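Local coordinates for protein L-tyrosine isonitrile synthase (Pseudomonas aeruginosa, PDB 3E59) that converts L-tyrosine to its isonitrile derivative, drawing the isonitrile carbon from C2 of ribulose 5-phosphate, in the biosynthesis of paerucumarin, at residues R40-V45 with L264-H269; G177-L182 with S237-A242; T188-A191 with G195-L198; R200-F205 with Y231-R236. One frame throughout, in Å; residues are numbered along the deposited sequence.

Contact 1 (R40-V45 with L264-H269); sequences RRIEQV and LKFGIH. With PO4 (phosphate ion), chain E.
I42 keeps CG1 beside its backbone N (chi1 -74°), which leaves CG2 anti to that N and turned to the ring of F266, itself carried anti to its own N (chi1 -177°); methyl branch and ring meet between helix 35-55 and strand 265-267. I42 CG2 stops 4.1 Å from F266 CE2, close to the ring plane, so the methyl touches the phenyl at its edge and the two side chains cross at about a right angle. One helical turn on, V45 points toward L264, in the chain leading into the strand. Its CG1 rests 4.0 Å from L264 CA and 4.1 Å from L264 CD2, and again the side chains run crosswise. The CB of L264 starts off away from the helix, and it is the CD2 branch that comes back to the valine. No hydrogen bond joins the two segments directly, but Q46, the next residue of the helix, sends its side-chain amide to the carbonyl oxygen of L264. Helix 11-20 closes round the same apolar patch, L16 against I42 and L19 and L20 against F266. K265 leaves the strand on the other side from F266, and its extended chain ends with NZ 2.9 Å from O4 of a phosphate ion, probably taken from the crystallisation liquor. The ion sits across the sheet from helix 35-55, bound also by R253 and S255 of strand 252-255 and by H257 and Q259 just after it. The contact is helix-on-sheet packing in an alpha/beta fold, helix 35-55 against an outermost strand of the five-stranded parallel sheet.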
loop_
_atom_site.group_PDB
_atom_site.type_symbol
_atom_site.label_atom_id
_atom_site.label_comp_id
_atom_site.label_asym_id
_atom_site.label_seq_id
_atom_site.Cartn_x
_atom_site.Cartn_y
_atom_site.Cartn_z
ATOM N N ARG A 40 -15.357 17.419 0.211
ATOM C CA ARG A 40 -16.417 17.690 -0.754
ATOM C C ARG A 40 -16.171 16.978 -2.102
ATOM O O ARG A 40 -17.058 16.295 -2.621
ATOM C CB ARG A 40 -16.606 19.202 -0.949
ATOM N N ARG A 41 -14.966 17.105 -2.658
ATOM C CA ARG A 41 -14.708 16.447 -3.934
ATOM C C ARG A 41 -14.508 14.931 -3.818
ATOM O O ARG A 41 -14.773 14.193 -4.768
ATOM C CB ARG A 41 -13.640 17.157 -4.782
ATOM C CG ARG A 41 -12.429 17.693 -4.068
ATOM C CD ARG A 41 -11.847 18.878 -4.850
ATOM N NE ARG A 41 -10.395 18.763 -5.015
ATOM C CZ ARG A 41 -9.483 19.300 -4.202
ATOM N NH1 ARG A 41 -9.846 20.020 -3.140
ATOM N NH2 ARG A 41 -8.194 19.125 -4.458
ATOM N N ILE A 42 -14.104 14.472 -2.637
ATOM C CA ILE A 42 -14.088 13.034 -2.341
ATOM C C ILE A 42 -15.511 12.452 -2.371
ATOM O O ILE A 42 -15.736 11.395 -2.970
ATOM C CB ILE A 42 -13.357 12.708 -1.004
ATOM C CG1 ILE A 42 -11.850 12.859 -1.182
ATOM C CG2 ILE A 42 -13.672 11.289 -0.536
ATOM C CD1 ILE A 42 -11.099 13.008 0.117
ATOM N N GLU A 43 -16.456 13.161 -1.758
ATOM C CA GLU A 43 -17.867 12.754 -1.728
ATOM C C GLU A 43 -18.457 12.587 -3.124
ATOM O O GLU A 43 -19.190 11.639 -3.384
ATOM C CB GLU A 43 -18.704 13.775 -0.957
ATOM C CG GLU A 43 -18.701 13.592 0.545
ATOM C CD GLU A 43 -19.930 14.217 1.217
ATOM O OE1 GLU A 43 -20.152 13.931 2.420
ATOM O OE2 GLU A 43 -20.684 14.971 0.540
ATOM N N GLN A 44 -18.126 13.518 -4.016
ATOM C CA GLN A 44 -18.595 13.482 -5.402
ATOM C C GLN A 44 -18.131 12.218 -6.126
ATOM O O GLN A 44 -18.900 11.593 -6.861
ATOM C CB GLN A 44 -18.096 14.712 -6.159
ATOM C CG GLN A 44 -18.580 16.035 -5.596
ATOM C CD GLN A 44 -18.163 17.223 -6.446
ATOM O OE1 GLN A 44 -17.341 17.105 -7.371
ATOM N NE2 GLN A 44 -18.737 18.383 -6.144
ATOM N N VAL A 45 -16.874 11.841 -5.902
ATOM C CA VAL A 45 -16.282 10.688 -6.582
ATOM C C VAL A 45 -16.710 9.356 -5.949
ATOM O O VAL A 45 -17.144 8.444 -6.646
ATOM C CB VAL A 45 -14.731 10.792 -6.639
ATOM C CG1 VAL A 45 -14.119 9.562 -7.308
ATOM C CG2 VAL A 45 -14.310 12.055 -7.367
ATOM N N LEU A 264 -10.174 8.538 -8.195
ATOM C CA LEU A 264 -10.879 7.292 -7.853
ATOM C C LEU A 264 -10.167 6.606 -6.692
ATOM O O LEU A 264 -10.776 5.908 -5.871
ATOM C CB LEU A 264 -10.902 6.359 -9.061
ATOM C CG LEU A 264 -11.866 6.647 -10.210
ATOM C CD1 LEU A 264 -11.513 5.804 -11.441
ATOM C CD2 LEU A 264 -13.296 6.381 -9.769
ATOM N N LYS A 265 -8.862 6.830 -6.626
ATOM C CA LYS A 265 -8.035 6.233 -5.597
ATOM C C LYS A 265 -8.209 6.980 -4.277
ATOM O O LYS A 265 -8.277 8.225 -4.244
ATOM C CB LYS A 265 -6.572 6.208 -6.031
ATOM C CG LYS A 265 -6.308 5.623 -7.426
ATOM C CD LYS A 265 -4.830 5.698 -7.704
ATOM C CE LYS A 265 -4.507 5.671 -9.160
ATOM N NZ LYS A 265 -3.015 5.674 -9.326
ATOM N N PHE A 266 -8.297 6.205 -3.196
ATOM C CA PHE A 266 -8.503 6.743 -1.858
ATOM C C PHE A 266 -7.404 6.236 -0.915
ATOM O O PHE A 266 -7.373 5.054 -0.573
ATOM C CB PHE A 266 -9.879 6.324 -1.345
ATOM C CG PHE A 266 -10.222 6.884 0.020
ATOM C CD1 PHE A 266 -9.731 6.286 1.184
ATOM C CD2 PHE A 266 -11.057 7.997 0.138
ATOM C CE1 PHE A 266 -10.049 6.787 2.442
ATOM C CE2 PHE A 266 -11.386 8.508 1.386
ATOM C CZ PHE A 266 -10.878 7.905 2.544
ATOM N N GLY A 267 -6.506 7.124 -0.493
ATOM C CA GLY A 267 -5.413 6.729 0.415
ATOM C C GLY A 267 -5.905 6.457 1.826
ATOM O O GLY A 267 -6.682 7.232 2.384
ATOM N N ILE A 268 -5.458 5.352 2.410
ATOM C CA ILE A 268 -5.958 4.931 3.723
ATOM C C ILE A 268 -4.825 4.470 4.646
ATOM O O ILE A 268 -3.883 3.783 4.213
ATOM C CB ILE A 268 -7.072 3.825 3.587
ATOM C CG1 ILE A 268 -7.776 3.579 4.926
ATOM C CG2 ILE A 268 -6.505 2.516 2.992
ATOM C CD1 ILE A 268 -9.173 3.003 4.788
ATOM N N HIS A 269 -4.926 4.866 5.915
ATOM C CA HIS A 269 -3.990 4.450 6.947
ATOM C C HIS A 269 -4.436 3.141 7.573
ATOM O O HIS A 269 -5.630 2.819 7.588
ATOM C CB HIS A 269 -3.831 5.529 8.016
ATOM C CG HIS A 269 -2.922 6.653 7.616
ATOM N ND1 HIS A 269 -1.552 6.510 7.528
ATOM C CD2 HIS A 269 -3.180 7.954 7.335
ATOM C CE1 HIS A 269 -1.007 7.665 7.189
ATOM N NE2 HIS A 269 -1.972 8.561 7.080
HETATM P P PO4 E . -1.404 3.503 -6.537
HETATM O O1 PO4 E . -0.947 4.921 -6.304
HETATM O O2 PO4 E . -0.175 2.610 -6.558
HETATM O O3 PO4 E . -2.377 3.093 -5.410
HETATM O O4 PO4 E . -2.068 3.384 -7.883
#

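Contact 2 (G177-L182 with S237-A242); sequences GYAEPL and SWAWGA
Y178 and A179 lie on A239 and A242 where helix 167-178 ends against the long helix 219-247, a helix-end packing in which small alanines let the backbones come close. Y178, the last residue of its helix, makes the larger share of the contact. Its CB sits 3.4 Å from A239 O and 4.0 Å from A239 CB. Because CG lies beside the backbone N (chi1 -72°), the ring runs along helix 219-247 to the next turn, where CD1 reaches 3.7 Å from A242 C and 3.8 Å from A242 CB. Beyond it, the hydroxyl is hydrogen-bonded to D246, still further along the same helix, so the tyrosine is held at both its root and its tip. A179 is the first residue to leave helical geometry, and A179 CA lies 4.5 Å from A239 CA. A239 CB rests against the peptide joining Y178 and A179, 3.7 Å from A179 N, with A179 CB 4.0 Å from the same A239 CB. E180 adds a polar tie through its carbonyl oxygen, which accepts a hydrogen bond from Q235 NE2. P181 then takes the N-cap position of helix 182-189, and L182 starts that helix against Q235 and Y231, its CD2 3.8 Å from Y231 O.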
loop_
_atom_site.group_PDB
_atom_site.type_symbol
_atom_site.label_atom_id
_atom_site.label_comp_id
_atom_site.label_asym_id
_atom_site.label_seq_id
_atom_site.Cartn_x
_atom_site.Cartn_y
_atom_site.Cartn_z
ATOM N N GLY A 177 0.175 -5.455 -21.860
ATOM C CA GLY A 177 -1.249 -5.168 -21.867
ATOM C C GLY A 177 -1.631 -3.837 -21.258
ATOM O O GLY A 177 -2.572 -3.202 -21.729
ATOM N N TYR A 178 -0.893 -3.413 -20.228
ATOM C CA TYR A 178 -1.336 -2.338 -19.325
ATOM C C TYR A 178 -0.385 -1.143 -19.065
ATOM O O TYR A 178 -0.848 -0.114 -18.565
ATOM C CB TYR A 178 -1.836 -2.944 -17.992
ATOM C CG TYR A 178 -3.152 -3.653 -18.174
ATOM C CD1 TYR A 178 -4.335 -2.927 -18.312
ATOM C CD2 TYR A 178 -3.217 -5.044 -18.274
ATOM C CE1 TYR A 178 -5.551 -3.562 -18.528
ATOM C CE2 TYR A 178 -4.447 -5.697 -18.488
ATOM C CZ TYR A 178 -5.604 -4.938 -18.612
ATOM O OH TYR A 178 -6.824 -5.541 -18.812
ATOM N N ALA A 179 0.905 -1.258 -19.403
ATOM C CA ALA A 179 1.861 -0.150 -19.145
ATOM C C ALA A 179 1.834 0.928 -20.222
ATOM O O ALA A 179 1.642 0.626 -21.399
ATOM C CB ALA A 179 3.286 -0.666 -18.981
ATOM N N GLU A 180 2.037 2.184 -19.822
ATOM C CA GLU A 180 2.281 3.255 -20.790
ATOM C C GLU A 180 3.804 3.385 -20.932
ATOM O O GLU A 180 4.527 2.997 -20.020
ATOM C CB GLU A 180 1.638 4.583 -20.334
ATOM C CG GLU A 180 0.193 4.486 -19.824
ATOM C CD GLU A 180 -0.869 4.263 -20.914
ATOM O OE1 GLU A 180 -0.596 4.508 -22.112
ATOM O OE2 GLU A 180 -2.002 3.849 -20.561
ATOM N N PRO A 181 4.303 3.905 -22.073
ATOM C CA PRO A 181 5.752 4.154 -22.205
ATOM C C PRO A 181 6.291 5.132 -21.156
ATOM O O PRO A 181 5.561 6.036 -20.723
ATOM C CB PRO A 181 5.879 4.781 -23.598
ATOM C CG PRO A 181 4.653 4.312 -24.335
ATOM C CD PRO A 181 3.573 4.274 -23.300
ATOM N N LEU A 182 7.558 4.951 -20.767
ATOM C CA LEU A 182 8.194 5.781 -19.739
ATOM C C LEU A 182 8.089 7.268 -20.039
ATOM O O LEU A 182 7.863 8.058 -19.133
ATOM C CB LEU A 182 9.658 5.374 -19.491
ATOM C CG LEU A 182 9.859 4.028 -18.778
ATOM C CD1 LEU A 182 11.331 3.609 -18.768
ATOM C CD2 LEU A 182 9.303 4.062 -17.358
ATOM N N SER A 237 3.261 0.174 -11.100
ATOM C CA SER A 237 2.132 0.392 -10.183
ATOM C C SER A 237 0.902 0.847 -10.932
ATOM O O SER A 237 -0.204 0.397 -10.634
ATOM C CB SER A 237 2.466 1.435 -9.110
ATOM O OG SER A 237 3.628 1.063 -8.399
ATOM N N TRP A 238 1.088 1.753 -11.896
ATOM C CA TRP A 238 -0.035 2.237 -12.687
ATOM C C TRP A 238 -0.577 1.173 -13.648
ATOM O O TRP A 238 -1.791 1.066 -13.825
ATOM C CB TRP A 238 0.300 3.532 -13.434
ATOM C CG TRP A 238 0.441 4.781 -12.566
ATOM C CD1 TRP A 238 0.216 4.900 -11.204
ATOM C CD2 TRP A 238 0.807 6.091 -13.022
ATOM N NE1 TRP A 238 0.441 6.197 -10.799
ATOM C CE2 TRP A 238 0.796 6.951 -11.894
ATOM C CE3 TRP A 238 1.142 6.628 -14.282
ATOM C CZ2 TRP A 238 1.118 8.325 -11.988
ATOM C CZ3 TRP A 238 1.466 7.998 -14.370
ATOM C CH2 TRP A 238 1.449 8.822 -13.225
ATOM N N ALA A 239 0.315 0.413 -14.287
ATOM C CA ALA A 239 -0.093 -0.750 -15.100
ATOM C C ALA A 239 -0.919 -1.744 -14.266
ATOM O O ALA A 239 -1.999 -2.155 -14.679
ATOM C CB ALA A 239 1.133 -1.450 -15.709
ATOM N N TRP A 240 -0.406 -2.119 -13.091
ATOM C CA TRP A 240 -1.131 -3.004 -12.156
ATOM C C TRP A 240 -2.504 -2.433 -11.803
ATOM O O TRP A 240 -3.508 -3.148 -11.827
ATOM C CB TRP A 240 -0.293 -3.218 -10.885
ATOM C CG TRP A 240 -0.822 -4.207 -9.829
ATOM C CD1 TRP A 240 -0.843 -4.006 -8.470
ATOM C CD2 TRP A 240 -1.354 -5.532 -10.038
ATOM N NE1 TRP A 240 -1.350 -5.115 -7.822
ATOM C CE2 TRP A 240 -1.670 -6.066 -8.757
ATOM C CE3 TRP A 240 -1.584 -6.321 -11.171
ATOM C CZ2 TRP A 240 -2.214 -7.351 -8.584
ATOM C CZ3 TRP A 240 -2.146 -7.606 -10.993
ATOM C CH2 TRP A 240 -2.446 -8.101 -9.709
ATOM N N GLY A 241 -2.547 -1.139 -11.483
ATOM C CA GLY A 241 -3.819 -0.458 -11.219
ATOM C C GLY A 241 -4.810 -0.529 -12.374
ATOM O O GLY A 241 -6.015 -0.755 -12.168
ATOM N N ALA A 242 -4.296 -0.332 -13.589
ATOM C CA ALA A 242 -5.102 -0.406 -14.808
ATOM C C ALA A 242 -5.642 -1.822 -15.060
ATOM O O ALA A 242 -6.828 -2.005 -15.377
ATOM C CB ALA A 242 -4.295 0.093 -15.999
#

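Contact 3 (T188-A191 with G195-L198); sequences TLLA and GLLL
L189 and G195 face each other where helix 182-189 turns into helix 193-210, L189 CA lying 4.1 Å from G195 CA. G195 has no side chain, and its CA and C lie directly against L189 O: G195 CA is 3.4 Å from L189 O in a CA-H...O contact with an angle of 128° at the hydrogen, and G195 C approaches L189 O to 3.3 Å. L196 N is also near that oxygen, but the angle is too poor for a hydrogen bond. At the outer side, L190 CD2 meets L196 CD2 at 3.6 Å, branch against branch, with the two side chains set at a slant. L196 CG also lies 3.7 Å from L189 O. Toward the interior, L189 CG lies beside its backbone N (chi1 -62°), and L189 CD2 touches L198 CD2 at 4.2 Å and G195 O at 3.6 Å. The next shell fixes the turn. S192 OG is hydrogen-bonded to G195 N at the start of helix 193-210, and T188 OG1 to S184 O one turn back in helix 182-189. The outer leucines stay at the surface of the protein, whereas L189 is backed by Y231 and W238 and L198 by I234, all from helix 219-247, which runs past the joint between helices 182-189 and 193-210.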
loop_
_atom_site.group_PDB
_atom_site.type_symbol
_atom_site.label_atom_id
_atom_site.label_comp_id
_atom_site.label_asym_id
_atom_site.label_seq_id
_atom_site.Cartn_x
_atom_site.Cartn_y
_atom_site.Cartn_z
ATOM N N THR A 188 2.814 12.640 -17.563
ATOM C CA THR A 188 1.751 12.601 -16.553
ATOM C C THR A 188 2.211 13.106 -15.169
ATOM O O THR A 188 1.538 13.933 -14.557
ATOM C CB THR A 188 1.150 11.165 -16.424
ATOM O OG1 THR A 188 0.791 10.678 -17.724
ATOM C CG2 THR A 188 -0.087 11.144 -15.528
ATOM N N LEU A 189 3.349 12.619 -14.683
ATOM C CA LEU A 189 3.886 13.072 -13.373
ATOM C C LEU A 189 4.117 14.581 -13.361
ATOM O O LEU A 189 3.792 15.253 -12.387
ATOM C CB LEU A 189 5.177 12.311 -12.977
ATOM C CG LEU A 189 5.046 10.787 -12.788
ATOM C CD1 LEU A 189 6.417 10.065 -12.675
ATOM C CD2 LEU A 189 4.137 10.452 -11.604
ATOM N N LEU A 190 4.647 15.110 -14.461
ATOM C CA LEU A 190 4.941 16.546 -14.580
ATOM C C LEU A 190 3.701 17.439 -14.787
ATOM O O LEU A 190 3.813 18.669 -14.769
ATOM C CB LEU A 190 5.956 16.817 -15.702
ATOM C CG LEU A 190 7.398 16.284 -15.719
ATOM C CD1 LEU A 190 8.350 17.425 -16.048
ATOM C CD2 LEU A 190 7.846 15.587 -14.441
ATOM N N ALA A 191 2.534 16.820 -14.975
ATOM C CA ALA A 191 1.302 17.553 -15.275
ATOM C C ALA A 191 0.593 18.094 -14.052
ATOM O O ALA A 191 -0.297 18.938 -14.180
ATOM C CB ALA A 191 0.338 16.690 -16.114
ATOM N N GLY A 195 1.357 14.636 -8.939
ATOM C CA GLY A 195 2.231 13.786 -9.738
ATOM C C GLY A 195 3.682 13.964 -9.311
ATOM O O GLY A 195 4.406 12.987 -9.108
ATOM N N LEU A 196 4.112 15.213 -9.158
ATOM C CA LEU A 196 5.481 15.476 -8.704
ATOM C C LEU A 196 5.723 15.050 -7.252
ATOM O O LEU A 196 6.828 14.625 -6.904
ATOM C CB LEU A 196 5.866 16.930 -8.926
ATOM C CG LEU A 196 6.062 17.353 -10.389
ATOM C CD1 LEU A 196 6.372 18.819 -10.439
ATOM C CD2 LEU A 196 7.177 16.569 -11.061
ATOM N N LEU A 197 4.688 15.166 -6.419
ATOM C CA LEU A 197 4.753 14.753 -5.023
ATOM C C LEU A 197 4.932 13.253 -4.935
ATOM O O LEU A 197 5.711 12.782 -4.116
ATOM C CB LEU A 197 3.517 15.218 -4.213
ATOM C CG LEU A 197 3.386 16.721 -3.898
ATOM C CD1 LEU A 197 2.107 17.016 -3.118
ATOM C CD2 LEU A 197 4.614 17.255 -3.139
ATOM N N LEU A 198 4.218 12.518 -5.794
ATOM C CA LEU A 198 4.386 11.074 -5.924
ATOM C C LEU A 198 5.783 10.704 -6.396
ATOM O O LEU A 198 6.455 9.891 -5.772
ATOM C CB LEU A 198 3.340 10.482 -6.887
ATOM C CG LEU A 198 3.445 8.970 -7.121
ATOM C CD1 LEU A 198 3.199 8.175 -5.844
ATOM C CD2 LEU A 198 2.503 8.508 -8.249
#

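Contact 4 (R200-F205 with Y231-R236); sequences RAITRF and YGVIQR
I202 meets V233 and I234 in a buried helix-helix packing of aliphatic side chains, between helix 193-210 and helix 219-247, which follow each other in the chain. The nearest backbone approach, I202 CA to I234 CA, is 7.8 Å, and the contact is made by side chains. I202 CB points toward the other helix, and the chain divides there. One branch, CG1, lies beside the backbone N (chi1 -57°) and runs to the end of I234, where CD1 of I202 also finishes. I234 CD1 is placed doubtfully, since it is modelled nearer to I202 CG1 than two carbons can sit, so the spacing of the two isoleucines is only approximate. I234 directs its CB across the line between the helices, and its CG1-CD1 arm appears to turn toward I202, the two side chains passing at a slant. V233, by contrast, aims its CB at the opposing helix. A230, one turn before I234, and H257 of a loop also touch I202, while I185 of helix 182-189 touches I234. The second branch of I202, CG2, gives the firmer half of the contact. It lies anti to the backbone N and turns to V233, whose own CG1 is likewise anti to its N (chi1 174°). I202 CG2 rests 4.1 Å from V233 CB and 4.0 Å from V233 CG1.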
loop_
_atom_site.group_PDB
_atom_site.type_symbol
_atom_site.label_atom_id
_atom_site.label_comp_id
_atom_site.label_asym_id
_atom_site.label_seq_id
_atom_site.Cartn_x
_atom_site.Cartn_y
_atom_site.Cartn_z
ATOM N N ARG A 200 8.545 12.312 -6.155
ATOM C CA ARG A 200 9.501 12.585 -5.060
ATOM C C ARG A 200 9.465 11.524 -3.964
ATOM O O ARG A 200 10.512 11.135 -3.434
ATOM C CB ARG A 200 9.346 14.017 -4.481
ATOM C CG ARG A 200 10.277 14.335 -3.264
ATOM C CD ARG A 200 10.785 15.784 -3.210
ATOM N NE ARG A 200 10.056 16.617 -2.248
ATOM C CZ ARG A 200 10.597 17.290 -1.222
ATOM N NH1 ARG A 200 11.902 17.252 -0.972
ATOM N NH2 ARG A 200 9.813 18.018 -0.435
ATOM N N ALA A 201 8.266 11.046 -3.642
ATOM C CA ALA A 201 8.093 10.054 -2.587
ATOM C C ALA A 201 8.639 8.682 -2.978
ATOM O O ALA A 201 9.362 8.029 -2.199
ATOM C CB ALA A 201 6.640 9.948 -2.214
ATOM N N ILE A 202 8.299 8.248 -4.188
ATOM C CA ILE A 202 8.800 6.986 -4.717
ATOM C C ILE A 202 10.325 7.005 -4.853
ATOM O O ILE A 202 10.978 6.002 -4.588
ATOM C CB ILE A 202 8.135 6.611 -6.067
ATOM C CG1 ILE A 202 6.593 6.533 -5.928
ATOM C CG2 ILE A 202 8.732 5.306 -6.623
ATOM C CD1 ILE A 202 6.046 5.629 -4.755
ATOM N N THR A 203 10.884 8.135 -5.274
ATOM C CA THR A 203 12.344 8.307 -5.314
ATOM C C THR A 203 12.920 8.100 -3.907
ATOM O O THR A 203 13.904 7.381 -3.728
ATOM C CB THR A 203 12.739 9.692 -5.857
ATOM O OG1 THR A 203 12.171 9.875 -7.162
ATOM C CG2 THR A 203 14.267 9.837 -5.953
ATOM N N ARG A 204 12.275 8.696 -2.911
ATOM C CA ARG A 204 12.754 8.577 -1.537
ATOM C C ARG A 204 12.764 7.139 -1.011
ATOM O O ARG A 204 13.718 6.759 -0.329
ATOM C CB ARG A 204 12.002 9.520 -0.588
ATOM C CG ARG A 204 12.633 9.601 0.811
ATOM C CD ARG A 204 11.898 10.558 1.737
ATOM N NE ARG A 204 10.547 10.091 2.057
ATOM C CZ ARG A 204 9.433 10.574 1.503
ATOM N NH1 ARG A 204 9.513 11.543 0.593
ATOM N NH2 ARG A 204 8.242 10.090 1.853
ATOM N N PHE A 205 11.726 6.347 -1.327
ATOM C CA PHE A 205 11.677 4.934 -0.916
ATOM C C PHE A 205 12.839 4.166 -1.535
ATOM O O PHE A 205 13.509 3.389 -0.864
ATOM C CB PHE A 205 10.393 4.215 -1.372
ATOM C CG PHE A 205 9.105 4.804 -0.853
ATOM C CD1 PHE A 205 9.073 5.657 0.237
ATOM C CD2 PHE A 205 7.899 4.449 -1.458
ATOM C CE1 PHE A 205 7.867 6.173 0.697
ATOM C CE2 PHE A 205 6.675 4.963 -0.996
ATOM C CZ PHE A 205 6.664 5.820 0.076
ATOM N N TYR A 231 10.558 6.236 -12.081
ATOM C CA TYR A 231 9.684 6.187 -13.266
ATOM C C TYR A 231 9.160 4.770 -13.557
ATOM O O TYR A 231 7.974 4.580 -13.841
ATOM C CB TYR A 231 10.407 6.729 -14.504
ATOM C CG TYR A 231 10.682 8.219 -14.455
ATOM C CD1 TYR A 231 9.624 9.132 -14.482
ATOM C CD2 TYR A 231 11.993 8.719 -14.380
ATOM C CE1 TYR A 231 9.846 10.498 -14.436
ATOM C CE2 TYR A 231 12.224 10.110 -14.341
ATOM C CZ TYR A 231 11.134 10.980 -14.367
ATOM O OH TYR A 231 11.276 12.337 -14.324
ATOM N N GLY A 232 10.061 3.786 -13.507
ATOM C CA GLY A 232 9.702 2.383 -13.753
ATOM C C GLY A 232 8.718 1.826 -12.737
ATOM O O GLY A 232 7.742 1.163 -13.099
ATOM N N VAL A 233 8.970 2.098 -11.463
ATOM C CA VAL A 233 8.084 1.657 -10.373
ATOM C C VAL A 233 6.662 2.212 -10.513
ATOM O O VAL A 233 5.684 1.470 -10.393
ATOM C CB VAL A 233 8.689 2.007 -8.979
ATOM C CG1 VAL A 233 7.720 1.679 -7.834
ATOM C CG2 VAL A 233 9.989 1.272 -8.777
ATOM N N ILE A 234 6.555 3.514 -10.775
ATOM C CA ILE A 234 5.274 4.160 -11.062
ATOM C C ILE A 234 4.609 3.504 -12.278
ATOM O O ILE A 234 3.403 3.211 -12.254
ATOM C CB ILE A 234 5.461 5.687 -11.319
ATOM C CG1 ILE A 234 6.103 6.396 -10.110
ATOM C CG2 ILE A 234 4.167 6.353 -11.705
ATOM C CD1 ILE A 234 5.359 6.203 -8.825
ATOM N N GLN A 235 5.395 3.264 -13.336
ATOM C CA GLN A 235 4.879 2.614 -14.555
ATOM C C GLN A 235 4.229 1.272 -14.209
ATOM O O GLN A 235 3.104 1.008 -14.619
ATOM C CB GLN A 235 5.987 2.403 -15.603
ATOM C CG GLN A 235 5.498 1.773 -16.909
ATOM C CD GLN A 235 6.624 1.177 -17.724
ATOM O OE1 GLN A 235 7.488 0.476 -17.192
ATOM N NE2 GLN A 235 6.618 1.444 -19.031
ATOM N N ARG A 236 4.940 0.438 -13.452
ATOM C CA ARG A 236 4.407 -0.851 -12.995
ATOM C C ARG A 236 3.191 -0.723 -12.083
ATOM O O ARG A 236 2.202 -1.446 -12.267
ATOM C CB ARG A 236 5.482 -1.690 -12.294
ATOM C CG ARG A 236 6.702 -2.006 -13.140
ATOM C CD ARG A 236 6.362 -2.762 -14.423
ATOM N NE ARG A 236 7.516 -2.753 -15.316
ATOM C CZ ARG A 236 8.544 -3.592 -15.229
ATOM N NH1 ARG A 236 8.572 -4.544 -14.297
ATOM N NH2 ARG A 236 9.549 -3.470 -16.083
#

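Overall arrangement
Contacts 2, 3 and 4 form one helical group, their centres 11 to 15 Å apart. Helix 219-247 serves contacts 2 and 4, and helix 193-210 contacts 3 and 4. In sequence, contact 3 closes before contact 4 opens, and both fall between the two segments of contact 2. Contact 1 encloses all three along the chain and lies about 18 to 22 Å from them, centre to centre, at an edge of the parallel sheet. W238 links the pieces: its indole packs on L189, T188 and L198 of contact 3 and lies near K265 NZ of contact 1. W238 thus ties the helical group to K265 on the outermost strand of the sheet, within one monomeric chain.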